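Local structure of Atg5 (3VQI) at residues A[10-22]-A[33-45]. The protein takes part in cytoplasm-to-vacuole transport and in forming autophagic vesicles, and is required for selective degradation of the nucleus. Sequence-based numbering, arbitrary orientation.
Sequences RVWNGTINVEVVV and LADKSCHIVMLRD. With SO4 (sulfate ion), chain G.
Ile-16 and Met-42 exchange two backbone hydrogen bonds, the straighter running from Met-42 N to Ile-16 O (3.1 Å), and Val-18 and Ile-40 repeat the pattern. At the ends of this antiparallel ladder, Arg-44 N donates to Gly-14 O and Val-22 N to Lys-36 O. The strands form the first β-hairpin of the UblA ubiquitin fold: 37-43 is an edge strand within the chain, whereas 15-22 pairs on its other side with 114-121. Apolar contacts gather on the face under helix 48-59, which Val-20, Ile-40 and Met-42 touch. Here the extended Met-42 chain crosses Val-18 at about a right angle, placing SD 3.7 Å from Val-18 CG2 and CE against CG1. Next to helix 89-96, Ile-16 CG2 touches Arg-44 NE (3.5 Å), while the guanidinium forms a salt bridge with Asp-94. On the opposite face, Glu-19 has CG anti to the backbone N (chi1 179°) and an extended chain, which carries its CD to 3.4 Å from His-39 NE2, carboxylate and ring planes 53° apart. Shortening Glu-19 to an alanine would probably leave the NE2 end of the imidazole without its acidic neighbour and the packing along CD2. His-39 ND1 donates to O1 (2.7 Å) and its backbone N to O3 (2.9 Å) of a sulfate probably from the crystallisation liquor.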
loop_
_atom_site.group_PDB
_atom_site.type_symbol
_atom_site.label_atom_id
_atom_site.label_comp_id
_atom_site.label_asym_id
_atom_site.label_seq_id
_atom_site.Cartn_x
_atom_site.Cartn_y
_atom_site.Cartn_z
ATOM N N ARG A 10 -2.254 -9.220 13.904
ATOM C CA ARG A 10 -0.860 -8.889 13.628
ATOM C C ARG A 10 -0.747 -8.118 12.317
ATOM O O ARG A 10 -0.001 -7.141 12.226
ATOM C CB ARG A 10 -0.012 -10.160 13.534
ATOM C CG ARG A 10 0.273 -10.832 14.856
ATOM C CD ARG A 10 -0.109 -12.297 14.807
ATOM N NE ARG A 10 0.305 -12.995 16.017
ATOM C CZ ARG A 10 -0.070 -14.231 16.329
ATOM N NH1 ARG A 10 -0.872 -14.906 15.513
ATOM N NH2 ARG A 10 0.355 -14.791 17.456
ATOM N N VAL A 11 -1.482 -8.574 11.305
ATOM C CA VAL A 11 -1.472 -7.942 9.995
ATOM C C VAL A 11 -1.992 -6.505 10.077
ATOM O O VAL A 11 -1.331 -5.563 9.632
ATOM C CB VAL A 11 -2.320 -8.756 8.994
ATOM C CG1 VAL A 11 -2.464 -8.007 7.692
ATOM C CG2 VAL A 11 -1.660 -10.104 8.742
ATOM N N TRP A 12 -3.174 -6.340 10.660
ATOM C CA TRP A 12 -3.763 -5.015 10.809
ATOM C C TRP A 12 -2.814 -4.067 11.537
ATOM O O TRP A 12 -2.770 -2.872 11.252
ATOM C CB TRP A 12 -5.071 -5.118 11.578
ATOM C CG TRP A 12 -5.710 -3.815 11.825
ATOM C CD1 TRP A 12 -5.688 -3.094 12.984
ATOM C CD2 TRP A 12 -6.534 -3.097 10.917
ATOM N NE1 TRP A 12 -6.464 -1.971 12.856
ATOM C CE2 TRP A 12 -6.999 -1.949 11.592
ATOM C CE3 TRP A 12 -6.934 -3.316 9.590
ATOM C CZ2 TRP A 12 -7.847 -1.018 10.989
ATOM C CZ3 TRP A 12 -7.777 -2.390 8.985
ATOM C CH2 TRP A 12 -8.225 -1.253 9.690
ATOM N N ASN A 13 -2.060 -4.609 12.484
ATOM C CA ASN A 13 -1.103 -3.810 13.235
ATOM C C ASN A 13 0.307 -3.901 12.656
ATOM O O ASN A 13 1.269 -3.459 13.287
ATOM C CB ASN A 13 -1.097 -4.245 14.698
ATOM C CG ASN A 13 -2.343 -3.797 15.440
ATOM O OD1 ASN A 13 -2.539 -4.142 16.599
ATOM N ND2 ASN A 13 -3.189 -3.017 14.773
ATOM N N GLY A 14 0.420 -4.467 11.454
ATOM C CA GLY A 14 1.715 -4.596 10.800
ATOM C C GLY A 14 2.502 -3.296 10.764
ATOM O O GLY A 14 1.985 -2.243 10.391
ATOM N N THR A 15 3.769 -3.375 11.139
ATOM C CA THR A 15 4.609 -2.196 11.181
ATOM C C THR A 15 5.923 -2.356 10.415
ATOM O O THR A 15 6.343 -3.473 10.133
ATOM C CB THR A 15 4.891 -1.840 12.664
ATOM O OG1 THR A 15 4.279 -0.588 12.964
ATOM C CG2 THR A 15 6.388 -1.761 12.959
ATOM N N ILE A 16 6.546 -1.234 10.056
ATOM C CA ILE A 16 7.851 -1.241 9.382
ATOM C C ILE A 16 8.610 0.021 9.790
ATOM O O ILE A 16 8.033 1.106 9.845
ATOM C CB ILE A 16 7.753 -1.299 7.814
ATOM C CG1 ILE A 16 6.809 -0.216 7.293
ATOM C CG2 ILE A 16 7.278 -2.679 7.357
ATOM C CD1 ILE A 16 6.638 -0.233 5.789
ATOM N N ASN A 17 9.896 -0.135 10.106
ATOM C CA ASN A 17 10.746 0.990 10.509
ATOM C C ASN A 17 11.182 1.745 9.265
ATOM O O ASN A 17 11.647 1.142 8.299
ATOM C CB ASN A 17 11.979 0.488 11.266
ATOM C CG ASN A 17 11.632 -0.108 12.616
ATOM O OD1 ASN A 17 11.015 0.552 13.453
ATOM N ND2 ASN A 17 12.030 -1.361 12.838
ATOM N N VAL A 18 11.054 3.064 9.293
ATOM C CA VAL A 18 11.391 3.863 8.128
ATOM C C VAL A 18 12.302 5.046 8.421
ATOM O O VAL A 18 12.014 5.849 9.307
ATOM C CB VAL A 18 10.090 4.410 7.468
ATOM C CG1 VAL A 18 10.424 5.318 6.302
ATOM C CG2 VAL A 18 9.205 3.263 7.030
ATOM N N GLU A 19 13.402 5.157 7.680
ATOM C CA GLU A 19 14.289 6.293 7.860
ATOM C C GLU A 19 14.124 7.225 6.667
ATOM O O GLU A 19 14.377 6.849 5.519
ATOM C CB GLU A 19 15.747 5.873 7.991
ATOM C CG GLU A 19 16.670 7.086 8.151
ATOM C CD GLU A 19 18.023 6.751 8.767
ATOM O OE1 GLU A 19 18.813 7.700 9.005
ATOM O OE2 GLU A 19 18.295 5.550 9.014
ATOM N N VAL A 20 13.680 8.440 6.949
ATOM C CA VAL A 20 13.459 9.435 5.919
ATOM C C VAL A 20 14.549 10.498 5.974
ATOM O O VAL A 20 14.679 11.223 6.963
ATOM C CB VAL A 20 12.079 10.106 6.100
ATOM C CG1 VAL A 20 11.840 11.114 4.997
ATOM C CG2 VAL A 20 10.993 9.042 6.107
ATOM N N VAL A 21 15.331 10.586 4.903
ATOM C CA VAL A 21 16.414 11.556 4.824
ATOM C C VAL A 21 16.158 12.519 3.676
ATOM O O VAL A 21 15.732 12.096 2.603
ATOM C CB VAL A 21 17.766 10.858 4.546
ATOM C CG1 VAL A 21 18.898 11.861 4.715
ATOM C CG2 VAL A 21 17.939 9.628 5.456
ATOM N N VAL A 22 16.418 13.807 3.886
ATOM C CA VAL A 22 16.215 14.766 2.807
ATOM C C VAL A 22 17.155 14.406 1.659
ATOM O O VAL A 22 18.273 13.955 1.894
ATOM C CB VAL A 22 16.517 16.195 3.246
ATOM C CG1 VAL A 22 16.277 17.140 2.082
ATOM C CG2 VAL A 22 15.637 16.569 4.428
ATOM N N LEU A 33 23.847 14.528 9.122
ATOM C CA LEU A 33 22.901 13.475 8.783
ATOM C C LEU A 33 21.789 13.419 9.828
ATOM O O LEU A 33 20.609 13.345 9.491
ATOM C CB LEU A 33 23.617 12.121 8.716
ATOM C CG LEU A 33 22.721 10.884 8.604
ATOM C CD1 LEU A 33 21.843 11.015 7.377
ATOM C CD2 LEU A 33 23.565 9.618 8.529
ATOM N N ALA A 34 22.171 13.461 11.098
ATOM C CA ALA A 34 21.194 13.409 12.169
ATOM C C ALA A 34 20.130 14.478 11.974
ATOM O O ALA A 34 18.940 14.218 12.152
ATOM C CB ALA A 34 21.882 13.595 13.515
ATOM N N ASP A 35 20.553 15.676 11.595
ATOM C CA ASP A 35 19.621 16.779 11.393
ATOM C C ASP A 35 18.681 16.644 10.191
ATOM O O ASP A 35 17.565 17.169 10.210
ATOM C CB ASP A 35 20.392 18.098 11.274
ATOM C CG ASP A 35 20.705 18.722 12.624
ATOM O OD1 ASP A 35 21.384 18.068 13.449
ATOM O OD2 ASP A 35 20.270 19.873 12.857
ATOM N N LYS A 36 19.126 15.949 9.148
ATOM C CA LYS A 36 18.312 15.787 7.946
ATOM C C LYS A 36 17.612 14.432 7.899
ATOM O O LYS A 36 17.148 13.991 6.849
ATOM C CB LYS A 36 19.183 15.977 6.698
ATOM C CG LYS A 36 20.271 14.934 6.529
ATOM C CD LYS A 36 21.117 15.227 5.304
ATOM C CE LYS A 36 22.273 14.239 5.177
ATOM N NZ LYS A 36 23.166 14.587 4.033
ATOM N N SER A 37 17.535 13.777 9.047
ATOM C CA SER A 37 16.887 12.483 9.129
ATOM C C SER A 37 15.806 12.471 10.192
ATOM O O SER A 37 15.698 13.389 10.998
ATOM C CB SER A 37 17.907 11.393 9.459
ATOM O OG SER A 37 18.790 11.171 8.378
ATOM N N CYS A 38 15.005 11.415 10.172
ATOM C CA CYS A 38 13.942 11.211 11.143
ATOM C C CYS A 38 13.434 9.799 10.919
ATOM O O CYS A 38 13.276 9.362 9.785
ATOM C CB CYS A 38 12.812 12.238 10.971
ATOM S SG CYS A 38 11.687 11.971 9.592
ATOM N N HIS A 39 13.220 9.067 12.002
ATOM C CA HIS A 39 12.732 7.703 11.894
ATOM C C HIS A 39 11.290 7.686 12.350
ATOM O O HIS A 39 10.945 8.257 13.380
ATOM C CB HIS A 39 13.569 6.760 12.762
ATOM C CG HIS A 39 15.041 6.980 12.627
ATOM N ND1 HIS A 39 15.689 8.044 13.219
ATOM C CD2 HIS A 39 15.982 6.313 11.918
ATOM C CE1 HIS A 39 16.966 8.024 12.878
ATOM N NE2 HIS A 39 17.170 6.985 12.089
ATOM N N ILE A 40 10.440 7.045 11.568
ATOM C CA ILE A 40 9.049 6.968 11.932
ATOM C C ILE A 40 8.558 5.574 11.655
ATOM O O ILE A 40 8.992 4.933 10.699
ATOM C CB ILE A 40 8.227 7.970 11.141
ATOM C CG1 ILE A 40 8.307 7.647 9.661
ATOM C CG2 ILE A 40 8.768 9.373 11.381
ATOM C CD1 ILE A 40 7.563 8.645 8.815
ATOM N N VAL A 41 7.680 5.083 12.517
ATOM C CA VAL A 41 7.132 3.759 12.317
ATOM C C VAL A 41 5.909 3.976 11.439
ATOM O O VAL A 41 5.110 4.874 11.708
ATOM C CB VAL A 41 6.726 3.113 13.660
ATOM C CG1 VAL A 41 6.183 1.711 13.423
ATOM C CG2 VAL A 41 7.930 3.043 14.586
ATOM N N MET A 42 5.786 3.192 10.369
ATOM C CA MET A 42 4.643 3.312 9.467
ATOM C C MET A 42 3.817 2.038 9.475
ATOM O O MET A 42 4.349 0.931 9.614
ATOM C CB MET A 42 5.097 3.570 8.033
ATOM C CG MET A 42 5.698 4.933 7.774
ATOM S SD MET A 42 6.131 5.092 6.040
ATOM C CE MET A 42 6.949 6.711 6.044
ATOM N N LEU A 43 2.509 2.191 9.332
ATOM C CA LEU A 43 1.653 1.029 9.297
ATOM C C LEU A 43 1.782 0.408 7.913
ATOM O O LEU A 43 1.811 1.120 6.917
ATOM C CB LEU A 43 0.216 1.439 9.576
ATOM C CG LEU A 43 -0.001 1.833 11.037
ATOM C CD1 LEU A 43 -1.363 2.478 11.197
ATOM C CD2 LEU A 43 0.135 0.600 11.921
ATOM N N ARG A 44 1.889 -0.915 7.857
ATOM C CA ARG A 44 2.013 -1.607 6.587
ATOM C C ARG A 44 0.805 -1.347 5.714
ATOM O O ARG A 44 0.929 -1.124 4.516
ATOM C CB ARG A 44 2.182 -3.110 6.812
ATOM C CG ARG A 44 3.630 -3.519 7.040
ATOM C CD ARG A 44 3.803 -4.991 7.391
ATOM N NE ARG A 44 5.110 -5.439 6.930
ATOM C CZ ARG A 44 5.365 -5.789 5.671
ATOM N NH1 ARG A 44 4.392 -5.761 4.762
ATOM N NH2 ARG A 44 6.601 -6.108 5.311
ATOM N N ASP A 45 -0.371 -1.368 6.319
ATOM C CA ASP A 45 -1.584 -1.133 5.573
ATOM C C ASP A 45 -2.076 0.281 5.777
ATOM O O ASP A 45 -3.099 0.523 6.420
ATOM C CB ASP A 45 -2.653 -2.142 5.973
ATOM C CG ASP A 45 -2.914 -3.156 4.884
ATOM O OD1 ASP A 45 -3.224 -2.731 3.754
ATOM O OD2 ASP A 45 -2.806 -4.370 5.151
HETATM S S SO4 G . 14.213 11.032 15.022
HETATM O O1 SO4 G . 15.352 10.546 14.221
HETATM O O2 SO4 G . 14.174 12.508 14.993
HETATM O O3 SO4 G . 12.949 10.508 14.471
HETATM O O4 SO4 G . 14.381 10.559 16.409
HETATM O O HOH W 1 -0.601 -2.332 9.280
#